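Local coordinates for OmpT protein (PDB 6EHD), which probably forms a water-filled beta-barrel channel in the outer membrane of Vibrio cholerae, through which ions and small solutes diffuse, at residues T106-Y110 / E230-S234; G111-D115 / N169-F174; L117-Q121 / K145-A149; V192-E198 / Y214-D220. The protein carries 1 engineered substitution. All blocks are in the same frame, centred on the assembly; numbering follows the deposited sequence.

Interaction 1 (T106-Y110 / E230-S234); sequences TGLRY and EDAIS
Arg-109 and Glu-230 carry the charged part of this contact, in which the 106-110 loop lies against strand 227-242. The arginine grips the carboxylate side-on with two nitrogens, one to each oxygen: NE of Arg-109 reaches OE1 of Glu-230 at 2.9 Å, and NH2 of Arg-109 reaches OE2 of Glu-230 at 2.9 Å. The guanidinium and carboxylate planes are turned 69° apart, so the grip is not a flat one. The NE bond is the straighter and lies in the guanidinium plane, though it meets OE1 from above the carboxylate plane; the NH2 bond is bent and tilted, but uses the syn lone pair of OE2. The arginine chain folds at chi2 and chi3 (-48° and -56°), while Glu-230 runs extended beyond CG to meet it. NH1 of Arg-109 adds a weak bond to Thr-106 O and one to Gly-296 O, which together with the carboxylate should limit rotation of the guanidinium.

Two waters join Gly-107 to Ser-234. Water 1 accepts from Gly-107 N and water 2 donates to Gly-107 O at 2.8 Å; both also hydrogen-bond to Ser-234 OG.

Direct packing is close at the glycine. CB of Ala-232 sits 3.4 Å from Gly-107 O, and OG of Ser-234 lies 3.6 Å from Gly-107 CA.

A loop folded inward and fastened by buried charges and water to the inner face of the barrel wall is the arrangement of the constriction loop in general diffusion porins.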
loop_
_atom_site.group_PDB
_atom_site.type_symbol
_atom_site.label_atom_id
_atom_site.label_comp_id
_atom_site.label_asym_id
_atom_site.label_seq_id
_atom_site.Cartn_x
_atom_site.Cartn_y
_atom_site.Cartn_z
ATOM N N THR A 106 5.029 6.379 -5.302
ATOM C CA THR A 106 4.291 7.301 -6.183
ATOM C C THR A 106 3.891 6.618 -7.511
ATOM O O THR A 106 2.920 7.064 -8.150
ATOM C CB THR A 106 5.043 8.572 -6.600
ATOM O OG1 THR A 106 6.250 8.260 -7.314
ATOM C CG2 THR A 106 5.439 9.365 -5.279
ATOM N N GLY A 107 4.641 5.594 -7.918
ATOM C CA GLY A 107 4.396 4.867 -9.201
ATOM C C GLY A 107 3.379 3.718 -9.083
ATOM O O GLY A 107 3.122 2.977 -10.070
ATOM N N LEU A 108 2.780 3.514 -7.875
ATOM C CA LEU A 108 1.859 2.417 -7.660
ATOM C C LEU A 108 0.476 3.037 -7.591
ATOM O O LEU A 108 0.247 3.933 -6.775
ATOM C CB LEU A 108 2.252 1.570 -6.434
ATOM C CG LEU A 108 3.707 1.099 -6.404
ATOM C CD1 LEU A 108 4.002 0.326 -5.116
ATOM C CD2 LEU A 108 4.168 0.223 -7.610
ATOM N N ARG A 109 -0.384 2.693 -8.572
ATOM C CA ARG A 109 -1.553 3.548 -8.841
ATOM C C ARG A 109 -2.931 2.935 -8.435
ATOM O O ARG A 109 -3.971 3.402 -8.884
ATOM C CB ARG A 109 -1.594 3.912 -10.335
ATOM C CG ARG A 109 -0.318 4.522 -10.895
ATOM C CD ARG A 109 0.281 5.672 -10.046
ATOM N NE ARG A 109 -0.712 6.754 -9.821
ATOM C CZ ARG A 109 -0.945 7.401 -8.682
ATOM N NH1 ARG A 109 -0.223 7.188 -7.582
ATOM N NH2 ARG A 109 -1.925 8.340 -8.636
ATOM N N TYR A 110 -2.931 1.886 -7.612
ATOM C CA TYR A 110 -4.175 1.172 -7.227
ATOM C C TYR A 110 -5.050 1.974 -6.181
ATOM O O TYR A 110 -6.249 1.670 -6.049
ATOM C CB TYR A 110 -3.848 -0.211 -6.593
ATOM C CG TYR A 110 -2.962 -0.172 -5.354
ATOM C CD1 TYR A 110 -1.548 -0.168 -5.458
ATOM C CD2 TYR A 110 -3.511 -0.058 -4.073
ATOM C CE1 TYR A 110 -0.742 -0.041 -4.314
ATOM C CE2 TYR A 110 -2.720 0.073 -2.938
ATOM C CZ TYR A 110 -1.330 0.075 -3.052
ATOM O OH TYR A 110 -0.588 0.206 -1.885
ATOM N N GLU A 230 -2.617 7.573 -16.587
ATOM C CA GLU A 230 -1.292 7.652 -15.931
ATOM C C GLU A 230 -0.406 6.491 -16.420
ATOM O O GLU A 230 -0.878 5.338 -16.466
ATOM C CB GLU A 230 -1.494 7.509 -14.395
ATOM C CG GLU A 230 -2.298 8.580 -13.723
ATOM C CD GLU A 230 -2.414 8.344 -12.193
ATOM O OE1 GLU A 230 -2.815 7.259 -11.764
ATOM O OE2 GLU A 230 -2.083 9.260 -11.416
ATOM N N ASP A 231 0.846 6.787 -16.737
ATOM C CA ASP A 231 1.854 5.778 -17.117
ATOM C C ASP A 231 3.002 5.916 -16.077
ATOM O O ASP A 231 3.623 7.050 -15.927
ATOM C CB ASP A 231 2.451 6.156 -18.514
ATOM C CG ASP A 231 1.407 6.224 -19.662
ATOM O OD1 ASP A 231 0.277 5.651 -19.616
ATOM O OD2 ASP A 231 1.861 6.735 -20.724
ATOM N N ALA A 232 3.412 4.791 -15.428
ATOM C CA ALA A 232 4.342 4.900 -14.279
ATOM C C ALA A 232 5.413 3.814 -14.309
ATOM O O ALA A 232 5.099 2.653 -14.709
ATOM C CB ALA A 232 3.537 4.803 -12.962
ATOM N N ILE A 233 6.641 4.197 -13.958
ATOM C CA ILE A 233 7.736 3.258 -13.808
ATOM C C ILE A 233 8.395 3.504 -12.415
ATOM O O ILE A 233 8.648 4.651 -12.029
ATOM C CB ILE A 233 8.775 3.330 -14.935
ATOM C CG1 ILE A 233 9.841 2.245 -14.765
ATOM C CG2 ILE A 233 9.410 4.720 -15.035
ATOM C CD1 ILE A 233 10.905 2.130 -15.868
ATOM N N SER A 234 8.722 2.398 -11.726
ATOM C CA SER A 234 9.453 2.388 -10.456
ATOM C C SER A 234 10.640 1.407 -10.598
ATOM O O SER A 234 10.476 0.240 -11.044
ATOM C CB SER A 234 8.516 1.922 -9.302
ATOM O OG SER A 234 7.342 2.733 -9.228
HETATM O O HOH W 1 6.388 3.535 -6.692
HETATM O O HOH W 2 5.539 2.031 -11.176
#

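Interaction 2 (G111-D115 / N169-F174); sequences GTLSD and NRDKAF
Leu-113 points its CD2 methyl straight at the ring of Phe-174, 3.7 Å from the ring centroid and only 7° off the normal, a CH-pi contact over the face. Its chi1 (-48°) turns CG toward the 169-174 segment, and the extended chi2 (179°) spreads the methyls, CD2 to the ring and CD1 to Asn-169 O at 3.7 Å.

The polar part centres on Asn-169 OD1. Water 3 donates to it at 2.7 Å and accepts from Leu-113 N at 3.0 Å, bridging loop and strand. CB of Ser-114 also packs against OD1 of Asn-169, at 3.3 Å. The amide nitrogen of Asn-169 is bonded to Glu-147 O, at the start of the neighbouring strand 147-157, and to OE1 of Gln-146 just before it.

At the corner after strand 160-171, OD1 of Asp-171 accepts from Ala-173 N at 2.9 Å, an Asx turn that leads the chain into Phe-174.

Between the two segments no direct hydrogen bond forms; dispersion, the methyl-on-ring contact and one bridging water hold them, so the link has little directionality of its own.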
loop_
_atom_site.group_PDB
_atom_site.type_symbol
_atom_site.label_atom_id
_atom_site.label_comp_id
_atom_site.label_asym_id
_atom_site.label_seq_id
_atom_site.Cartn_x
_atom_site.Cartn_y
_atom_site.Cartn_z
ATOM N N GLY A 111 -4.415 2.874 -5.399
ATOM C CA GLY A 111 -4.961 3.407 -4.168
ATOM C C GLY A 111 -5.575 4.784 -4.273
ATOM O O GLY A 111 -5.969 5.392 -3.259
ATOM N N THR A 112 -5.612 5.313 -5.469
ATOM C CA THR A 112 -5.995 6.737 -5.684
ATOM C C THR A 112 -7.370 7.120 -5.060
ATOM O O THR A 112 -7.469 8.201 -4.458
ATOM C CB THR A 112 -5.986 7.067 -7.185
ATOM O OG1 THR A 112 -4.765 6.552 -7.709
ATOM C CG2 THR A 112 -6.113 8.603 -7.478
ATOM N N LEU A 113 -8.348 6.227 -5.174
ATOM C CA LEU A 113 -9.685 6.333 -4.566
ATOM C C LEU A 113 -9.960 5.588 -3.251
ATOM O O LEU A 113 -10.755 6.076 -2.427
ATOM C CB LEU A 113 -10.755 5.968 -5.610
ATOM C CG LEU A 113 -10.695 6.598 -7.009
ATOM C CD1 LEU A 113 -11.800 6.114 -7.941
ATOM C CD2 LEU A 113 -10.688 8.113 -6.984
ATOM N N SER A 114 -9.302 4.439 -3.043
ATOM C CA SER A 114 -9.624 3.508 -1.959
ATOM C C SER A 114 -8.814 3.788 -0.699
ATOM O O SER A 114 -9.235 3.374 0.383
ATOM C CB SER A 114 -9.372 2.039 -2.449
ATOM O OG SER A 114 -7.976 1.864 -2.730
ATOM N N ASP A 115 -7.650 4.466 -0.816
ATOM C CA ASP A 115 -6.645 4.535 0.268
ATOM C C ASP A 115 -6.280 3.104 0.805
ATOM O O ASP A 115 -6.001 2.939 1.961
ATOM C CB ASP A 115 -7.122 5.427 1.451
ATOM C CG ASP A 115 -7.342 6.888 1.039
ATOM O OD1 ASP A 115 -6.837 7.340 -0.027
ATOM O OD2 ASP A 115 -8.049 7.588 1.787
ATOM N N ASN A 169 -11.959 0.165 -9.340
ATOM C CA ASN A 169 -12.424 0.739 -8.068
ATOM C C ASN A 169 -13.303 1.970 -8.431
ATOM O O ASN A 169 -12.865 2.829 -9.191
ATOM C CB ASN A 169 -11.234 1.133 -7.186
ATOM C CG ASN A 169 -11.574 1.764 -5.844
ATOM O OD1 ASN A 169 -10.769 2.587 -5.389
ATOM N ND2 ASN A 169 -12.692 1.326 -5.115
ATOM N N ARG A 170 -14.561 1.979 -7.967
ATOM C CA ARG A 170 -15.521 3.092 -8.301
ATOM C C ARG A 170 -16.053 3.735 -7.064
ATOM O O ARG A 170 -16.475 3.029 -6.143
ATOM C CB ARG A 170 -16.724 2.574 -9.139
ATOM C CG ARG A 170 -17.620 3.713 -9.675
ATOM C CD ARG A 170 -18.588 3.208 -10.757
ATOM N NE ARG A 170 -19.587 4.240 -11.083
ATOM C CZ ARG A 170 -20.665 4.019 -11.846
ATOM N NH1 ARG A 170 -20.914 2.806 -12.369
ATOM N NH2 ARG A 170 -21.505 5.018 -12.092
ATOM N N ASP A 171 -16.041 5.069 -7.025
ATOM C CA ASP A 171 -16.632 5.818 -5.933
ATOM C C ASP A 171 -17.644 6.838 -6.546
ATOM O O ASP A 171 -17.242 7.788 -7.238
ATOM C CB ASP A 171 -15.612 6.586 -5.133
ATOM C CG ASP A 171 -16.235 7.233 -3.848
ATOM O OD1 ASP A 171 -17.350 7.771 -3.900
ATOM O OD2 ASP A 171 -15.629 7.179 -2.783
ATOM N N LYS A 172 -18.923 6.632 -6.254
ATOM C CA LYS A 172 -19.999 7.420 -6.902
ATOM C C LYS A 172 -20.142 8.828 -6.342
ATOM O O LYS A 172 -20.809 9.636 -6.957
ATOM C CB LYS A 172 -21.332 6.658 -6.818
ATOM C CG LYS A 172 -21.416 5.492 -7.787
ATOM C CD LYS A 172 -22.597 4.582 -7.449
ATOM C CE LYS A 172 -22.693 3.441 -8.424
ATOM N NZ LYS A 172 -23.968 2.676 -8.266
ATOM N N ALA A 173 -19.491 9.132 -5.224
ATOM C CA ALA A 173 -19.491 10.473 -4.666
ATOM C C ALA A 173 -18.147 10.851 -4.088
ATOM O O ALA A 173 -18.012 11.153 -2.901
ATOM C CB ALA A 173 -20.575 10.585 -3.590
ATOM N N PHE A 174 -17.130 10.873 -4.940
ATOM C CA PHE A 174 -15.757 11.131 -4.486
ATOM C C PHE A 174 -15.509 12.661 -4.380
ATOM O O PHE A 174 -15.709 13.388 -5.355
ATOM C CB PHE A 174 -14.745 10.513 -5.480
ATOM C CG PHE A 174 -13.331 10.558 -5.004
ATOM C CD1 PHE A 174 -12.878 9.676 -4.018
ATOM C CD2 PHE A 174 -12.434 11.474 -5.527
ATOM C CE1 PHE A 174 -11.555 9.742 -3.566
ATOM C CE2 PHE A 174 -11.094 11.491 -5.114
ATOM C CZ PHE A 174 -10.662 10.627 -4.125
HETATM O O HOH W 3 -8.333 3.416 -6.237
#

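Interaction 3 (L117-Q121 / K145-A149); sequences LHDSQ and KQELA
His-118 NE2 donates to Gln-146 O at 2.7 Å, the main link of this contact, just after Leu-117, whose O reaches Gln-146 OE1 through water 4, donor of 2.8 Å bonds to both oxygens. The histidine bond has its acceptor in the ring plane and an N-H...O angle of 154°. At the other ring nitrogen, ND1 accepts from Ser-120 N at 3.2 Å, a little out of the ring plane, so both nitrogens are engaged. Having CG anti to the backbone nitrogen (chi1 -167°) carries the ring across to the carbonyl of Gln-146, just ahead of strand 147-157.

Asp-119 and Ser-120 pack through their CB atoms on the aliphatic part of Lys-145, with Asp-119 CB 3.7 Å from Lys-145 CE. The lysine's NZ forms its salt bridge with Glu-141.

Gln-121 reaches Leu-148 through OE1, 3.7 Å from its CD2.

Since ND1 accepts while NE2 donates, the imidazole is probably neutral with its proton on NE2, and the two bonds together would resist rotation of the ring.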
loop_
_atom_site.group_PDB
_atom_site.type_symbol
_atom_site.label_atom_id
_atom_site.label_comp_id
_atom_site.label_asym_id
_atom_site.label_seq_id
_atom_site.Cartn_x
_atom_site.Cartn_y
_atom_site.Cartn_z
ATOM N N LEU A 117 -8.004 0.412 1.380
ATOM C CA LEU A 117 -8.880 -0.218 2.359
ATOM C C LEU A 117 -10.321 -0.322 1.822
ATOM O O LEU A 117 -10.780 0.646 1.209
ATOM C CB LEU A 117 -8.867 0.700 3.594
ATOM C CG LEU A 117 -9.879 0.564 4.746
ATOM C CD1 LEU A 117 -9.602 -0.746 5.436
ATOM C CD2 LEU A 117 -9.795 1.717 5.737
ATOM N N HIS A 118 -11.010 -1.434 2.139
ATOM C CA HIS A 118 -12.487 -1.595 1.939
ATOM C C HIS A 118 -13.000 -2.398 3.109
ATOM O O HIS A 118 -12.458 -3.490 3.492
ATOM C CB HIS A 118 -12.805 -2.245 0.586
ATOM C CG HIS A 118 -14.259 -2.185 0.146
ATOM N ND1 HIS A 118 -15.275 -2.889 0.779
ATOM C CD2 HIS A 118 -14.840 -1.558 -0.916
ATOM C CE1 HIS A 118 -16.426 -2.618 0.167
ATOM N NE2 HIS A 118 -16.180 -1.879 -0.903
ATOM N N ASP A 119 -14.031 -1.830 3.748
ATOM C CA ASP A 119 -14.587 -2.373 5.007
ATOM C C ASP A 119 -15.424 -3.650 4.881
ATOM O O ASP A 119 -15.774 -4.304 5.888
ATOM C CB ASP A 119 -15.502 -1.312 5.691
ATOM C CG ASP A 119 -14.735 -0.103 6.222
ATOM O OD1 ASP A 119 -13.483 -0.079 6.136
ATOM O OD2 ASP A 119 -15.399 0.860 6.697
ATOM N N SER A 120 -15.810 -4.013 3.683
ATOM C CA SER A 120 -16.575 -5.237 3.552
ATOM C C SER A 120 -16.135 -5.995 2.297
ATOM O O SER A 120 -16.786 -5.881 1.253
ATOM C CB SER A 120 -18.097 -4.944 3.526
ATOM O OG SER A 120 -18.749 -6.185 3.371
ATOM N N GLN A 121 -15.045 -6.785 2.414
ATOM C CA GLN A 121 -14.537 -7.533 1.280
ATOM C C GLN A 121 -14.562 -9.003 1.544
ATOM O O GLN A 121 -14.471 -9.425 2.702
ATOM C CB GLN A 121 -13.033 -7.199 1.026
ATOM C CG GLN A 121 -12.706 -5.886 0.513
ATOM C CD GLN A 121 -11.150 -5.711 0.326
ATOM O OE1 GLN A 121 -10.572 -6.158 -0.664
ATOM N NE2 GLN A 121 -10.523 -5.040 1.291
ATOM N N LYS A 145 -20.657 2.109 0.249
ATOM C CA LYS A 145 -19.225 1.728 0.161
ATOM C C LYS A 145 -18.862 1.690 -1.321
ATOM O O LYS A 145 -19.731 1.529 -2.166
ATOM C CB LYS A 145 -19.013 0.350 0.790
ATOM C CG LYS A 145 -19.182 0.293 2.300
ATOM C CD LYS A 145 -18.958 -1.142 2.736
ATOM C CE LYS A 145 -18.868 -1.322 4.240
ATOM N NZ LYS A 145 -19.941 -0.627 4.969
ATOM N N GLN A 146 -17.581 1.823 -1.646
ATOM C CA GLN A 146 -17.137 1.729 -3.063
ATOM C C GLN A 146 -17.336 0.377 -3.714
ATOM O O GLN A 146 -17.418 -0.683 -3.034
ATOM C CB GLN A 146 -15.644 2.143 -3.125
ATOM C CG GLN A 146 -15.352 3.564 -2.664
ATOM C CD GLN A 146 -13.837 3.869 -2.583
ATOM O OE1 GLN A 146 -13.013 2.944 -2.676
ATOM N NE2 GLN A 146 -13.473 5.156 -2.409
ATOM N N GLU A 147 -17.374 0.354 -5.048
ATOM C CA GLU A 147 -17.220 -0.896 -5.790
ATOM C C GLU A 147 -15.712 -1.255 -5.918
ATOM O O GLU A 147 -14.901 -0.335 -6.176
ATOM C CB GLU A 147 -17.786 -0.804 -7.214
ATOM C CG GLU A 147 -19.275 -0.352 -7.271
ATOM C CD GLU A 147 -19.846 -0.274 -8.689
ATOM O OE1 GLU A 147 -19.201 -0.701 -9.681
ATOM O OE2 GLU A 147 -20.957 0.252 -8.817
ATOM N N LEU A 148 -15.403 -2.536 -5.859
ATOM C CA LEU A 148 -14.004 -3.048 -5.997
ATOM C C LEU A 148 -13.971 -4.480 -6.489
ATOM O O LEU A 148 -14.658 -5.375 -5.979
ATOM C CB LEU A 148 -13.269 -2.931 -4.643
ATOM C CG LEU A 148 -11.810 -3.374 -4.540
ATOM C CD1 LEU A 148 -10.919 -2.392 -5.291
ATOM C CD2 LEU A 148 -11.379 -3.476 -3.109
ATOM N N ALA A 149 -13.097 -4.719 -7.461
ATOM C CA ALA A 149 -12.830 -6.032 -7.927
ATOM C C ALA A 149 -11.340 -6.075 -8.418
ATOM O O ALA A 149 -10.942 -5.212 -9.240
ATOM C CB ALA A 149 -13.782 -6.406 -9.081
HETATM O O HOH W 4 -12.865 1.022 -0.687
#

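Interaction 4 (V192-E198 / Y214-D220); sequences VTNSYFE and YYNAELD. With C8E ((hydroxyethyloxy)tri(ethyloxy)octane), chain K; C8E ((hydroxyethyloxy)tri(ethyloxy)octane), chain J.
Strands 184-205 and 208-221 form an antiparallel beta hairpin of the barrel wall, their axes 4.6 Å apart here. Three hydrogen-bonded pairs, Thr-193 with Asp-220, Ser-195 with Glu-218 and Phe-197 with Asn-216, each contribute two backbone bonds.

CB of Glu-198 lies over the Tyr-215 ring, 3.4 Å from its centroid, a CH-pi contact. With CG between the backbone N and carbonyl carbon (chi1 68°) and a second bend at chi2, Glu-198 lays CG against the ring too. The same ring receives CB of Tyr-196 at its edge, 4.0 Å from CE1 of Tyr-215. Beyond these, OD1 of Asn-194 meets CB of Ala-217 and CD2 of Leu-219, both at 3.6 Å.

As expected of a porin barrel, the face carrying Asn-194, Tyr-196 and Ala-217 bears the inward loop, Asn-194 ND2 bonding to Arg-109 O, while the Phe-197 face meets detergent. C3 of the chain K detergent lies over the Phe-197 ring, and C11 of that molecule is 3.7 Å from Asn-216 CB. Tyr-214 OH comes 3.7 Å from C17 of the chain J detergent.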
loop_
_atom_site.group_PDB
_atom_site.type_symbol
_atom_site.label_atom_id
_atom_site.label_comp_id
_atom_site.label_asym_id
_atom_site.label_seq_id
_atom_site.Cartn_x
_atom_site.Cartn_y
_atom_site.Cartn_z
ATOM N N VAL A 192 -16.357 8.730 -9.972
ATOM C CA VAL A 192 -15.026 8.444 -10.578
ATOM C C VAL A 192 -14.703 6.938 -10.450
ATOM O O VAL A 192 -14.981 6.326 -9.413
ATOM C CB VAL A 192 -13.941 9.361 -9.991
ATOM C CG1 VAL A 192 -13.906 9.313 -8.480
ATOM C CG2 VAL A 192 -12.544 9.045 -10.564
ATOM N N THR A 193 -14.233 6.376 -11.550
ATOM C CA THR A 193 -13.743 4.982 -11.654
ATOM C C THR A 193 -12.210 5.021 -11.904
ATOM O O THR A 193 -11.736 5.814 -12.760
ATOM C CB THR A 193 -14.449 4.241 -12.827
ATOM O OG1 THR A 193 -15.869 4.195 -12.567
ATOM C CG2 THR A 193 -14.045 2.791 -12.912
ATOM N N ASN A 194 -11.458 4.190 -11.166
ATOM C CA ASN A 194 -9.988 4.016 -11.380
ATOM C C ASN A 194 -9.817 2.598 -11.825
ATOM O O ASN A 194 -10.218 1.721 -11.073
ATOM C CB ASN A 194 -9.282 4.270 -10.043
ATOM C CG ASN A 194 -7.747 4.259 -10.159
ATOM O OD1 ASN A 194 -7.216 4.528 -11.227
ATOM N ND2 ASN A 194 -7.035 3.971 -9.010
ATOM N N SER A 195 -9.342 2.382 -13.076
ATOM C CA SER A 195 -9.037 1.107 -13.645
ATOM C C SER A 195 -7.495 0.975 -13.810
ATOM O O SER A 195 -6.865 1.817 -14.380
ATOM C CB SER A 195 -9.717 0.960 -15.034
ATOM O OG SER A 195 -11.122 1.168 -14.838
ATOM N N TYR A 196 -6.906 -0.125 -13.341
ATOM C CA TYR A 196 -5.436 -0.204 -13.289
ATOM C C TYR A 196 -4.892 -1.621 -13.585
ATOM O O TYR A 196 -5.560 -2.642 -13.435
ATOM C CB TYR A 196 -4.922 0.402 -11.898
ATOM C CG TYR A 196 -5.752 -0.143 -10.685
ATOM C CD1 TYR A 196 -6.920 0.536 -10.295
ATOM C CD2 TYR A 196 -5.421 -1.344 -10.059
ATOM C CE1 TYR A 196 -7.744 0.051 -9.267
ATOM C CE2 TYR A 196 -6.229 -1.817 -8.986
ATOM C CZ TYR A 196 -7.414 -1.123 -8.623
ATOM O OH TYR A 196 -8.250 -1.578 -7.595
ATOM N N PHE A 197 -3.648 -1.662 -14.055
ATOM C CA PHE A 197 -2.915 -2.862 -14.416
ATOM C C PHE A 197 -1.431 -2.670 -14.239
ATOM O O PHE A 197 -0.871 -1.561 -14.526
ATOM C CB PHE A 197 -3.275 -3.228 -15.927
ATOM C CG PHE A 197 -2.548 -4.429 -16.425
ATOM C CD1 PHE A 197 -2.882 -5.675 -15.964
ATOM C CD2 PHE A 197 -1.547 -4.330 -17.370
ATOM C CE1 PHE A 197 -2.195 -6.814 -16.382
ATOM C CE2 PHE A 197 -0.841 -5.451 -17.754
ATOM C CZ PHE A 197 -1.188 -6.695 -17.286
ATOM N N GLU A 198 -0.701 -3.762 -13.815
ATOM C CA GLU A 198 0.700 -3.666 -13.547
ATOM C C GLU A 198 1.424 -4.963 -13.838
ATOM O O GLU A 198 0.823 -6.058 -13.806
ATOM C CB GLU A 198 0.929 -3.318 -12.028
ATOM C CG GLU A 198 0.560 -4.391 -11.034
ATOM C CD GLU A 198 1.601 -5.502 -10.746
ATOM O OE1 GLU A 198 2.803 -5.274 -10.887
ATOM O OE2 GLU A 198 1.200 -6.654 -10.351
ATOM N N TYR A 214 6.003 -1.625 -13.765
ATOM C CA TYR A 214 5.230 -0.786 -14.642
ATOM C C TYR A 214 3.775 -0.709 -14.161
ATOM O O TYR A 214 3.151 -1.772 -13.885
ATOM C CB TYR A 214 5.264 -1.390 -16.058
ATOM C CG TYR A 214 6.573 -1.518 -16.808
ATOM C CD1 TYR A 214 7.679 -0.695 -16.532
ATOM C CD2 TYR A 214 6.665 -2.344 -17.963
ATOM C CE1 TYR A 214 8.897 -0.810 -17.223
ATOM C CE2 TYR A 214 7.838 -2.383 -18.700
ATOM C CZ TYR A 214 8.942 -1.547 -18.386
ATOM O OH TYR A 214 10.111 -1.563 -19.163
ATOM N N TYR A 215 3.151 0.451 -14.123
ATOM C CA TYR A 215 1.732 0.583 -13.787
ATOM C C TYR A 215 1.061 1.522 -14.854
ATOM O O TYR A 215 1.646 2.516 -15.307
ATOM C CB TYR A 215 1.477 1.244 -12.319
ATOM C CG TYR A 215 0.760 0.388 -11.325
ATOM C CD1 TYR A 215 -0.664 0.228 -11.389
ATOM C CD2 TYR A 215 1.427 -0.286 -10.296
ATOM C CE1 TYR A 215 -1.350 -0.573 -10.497
ATOM C CE2 TYR A 215 0.763 -1.084 -9.381
ATOM C CZ TYR A 215 -0.625 -1.288 -9.486
ATOM O OH TYR A 215 -1.312 -2.116 -8.591
ATOM N N ASN A 216 -0.153 1.197 -15.230
ATOM C CA ASN A 216 -1.059 2.126 -15.910
ATOM C C ASN A 216 -2.321 2.288 -15.052
ATOM O O ASN A 216 -2.812 1.323 -14.443
ATOM C CB ASN A 216 -1.530 1.611 -17.292
ATOM C CG ASN A 216 -0.552 1.948 -18.466
ATOM O OD1 ASN A 216 0.270 2.947 -18.486
ATOM N ND2 ASN A 216 -0.679 1.140 -19.513
ATOM N N ALA A 217 -2.894 3.486 -15.115
ATOM C CA ALA A 217 -4.235 3.677 -14.586
ATOM C C ALA A 217 -5.020 4.650 -15.483
ATOM O O ALA A 217 -4.418 5.485 -16.171
ATOM C CB ALA A 217 -4.255 4.201 -13.165
ATOM N N GLU A 218 -6.340 4.466 -15.445
ATOM C CA GLU A 218 -7.310 5.387 -16.157
ATOM C C GLU A 218 -8.376 5.821 -15.212
ATOM O O GLU A 218 -9.035 4.971 -14.568
ATOM C CB GLU A 218 -7.986 4.694 -17.396
ATOM C CG GLU A 218 -8.949 5.688 -18.155
ATOM C CD GLU A 218 -9.230 5.207 -19.576
ATOM O OE1 GLU A 218 -8.335 5.404 -20.426
ATOM O OE2 GLU A 218 -10.333 4.691 -19.842
ATOM N N LEU A 219 -8.507 7.144 -15.070
ATOM C CA LEU A 219 -9.509 7.752 -14.225
ATOM C C LEU A 219 -10.602 8.326 -15.192
ATOM O O LEU A 219 -10.275 9.146 -16.046
ATOM C CB LEU A 219 -8.920 8.883 -13.417
ATOM C CG LEU A 219 -7.906 8.421 -12.332
ATOM C CD1 LEU A 219 -7.047 9.600 -11.969
ATOM C CD2 LEU A 219 -8.605 7.842 -11.103
ATOM N N ASP A 220 -11.817 7.806 -15.121
ATOM C CA ASP A 220 -12.964 8.424 -15.873
ATOM C C ASP A 220 -14.121 8.829 -14.980
ATOM O O ASP A 220 -14.372 8.223 -13.909
ATOM C CB ASP A 220 -13.434 7.692 -17.146
ATOM C CG ASP A 220 -13.394 6.231 -17.037
ATOM O OD1 ASP A 220 -14.143 5.720 -16.190
ATOM O OD2 ASP A 220 -12.637 5.587 -17.813
HETATM C C1 C8E K . -1.982 -8.340 -21.287
HETATM C C2 C8E K . -3.443 -7.908 -21.247
HETATM C C3 C8E K . -3.555 -6.434 -20.973
HETATM C C4 C8E K . -4.795 -6.158 -20.177
HETATM C C5 C8E K . -5.013 -4.698 -20.120
HETATM C C6 C8E K . -6.199 -4.345 -19.263
HETATM C C7 C8E K . -6.125 -2.851 -19.088
HETATM C C8 C8E K . -7.221 -2.228 -18.257
HETATM O O9 C8E K . -6.818 -0.852 -18.148
HETATM C C10 C8E K . -6.081 -0.514 -16.985
HETATM C C11 C8E K . -5.024 0.538 -17.311
HETATM O O12 C8E K . -5.646 1.630 -17.974
HETATM C C1 C8E J . 0.627 -9.573 -21.634
HETATM C C2 C8E J . 0.793 -9.570 -20.137
HETATM C C3 C8E J . 2.031 -10.366 -19.767
HETATM C C4 C8E J . 2.704 -9.805 -18.535
HETATM C C5 C8E J . 3.445 -10.879 -17.766
HETATM C C6 C8E J . 4.885 -10.569 -17.476
HETATM C C7 C8E J . 5.758 -10.120 -18.643
HETATM C C8 C8E J . 7.222 -10.546 -18.372
HETATM O O9 C8E J . 7.627 -9.972 -17.147
HETATM C C10 C8E J . 9.007 -9.947 -16.799
HETATM C C11 C8E J . 9.049 -8.975 -15.628
HETATM O O12 C8E J . 9.433 -7.676 -16.108
HETATM C C13 C8E J . 9.258 -6.634 -15.164
HETATM C C14 C8E J . 9.012 -5.338 -15.893
HETATM O O15 C8E J . 10.163 -4.760 -16.527
HETATM C C16 C8E J . 11.170 -5.509 -17.130
HETATM C C17 C8E J . 11.846 -4.626 -18.173
HETATM O O18 C8E J . 13.214 -4.427 -17.893
HETATM C C19 C8E J . 14.051 -5.519 -18.243
HETATM C C20 C8E J . 15.353 -4.991 -17.692
HETATM O O21 C8E J . 15.393 -4.845 -16.268
HETATM O O HOH W 5 -11.577 3.799 -15.328
#

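How the interactions relate
Interactions 1 and 2 attach consecutive parts of one inward loop to different strands of the wall, and interaction 3 takes up the chain just beyond. Interaction 4 is wall itself. Its strands are flanked by those of interactions 1 and 2: Tyr-215 and Ala-217 bond to strand 227-242 of interaction 1, and Asn-194 and Val-192 to strand 160-171 of interaction 2. Gln-146 is shared by interactions 2 and 3. Interaction 1 is fully buried and the only one with a salt bridge across it; the others are partly buried. Interaction 2 relies on apolar contact and water, interaction 3 on a histidine bond, and interaction 4 on regular backbone pairing.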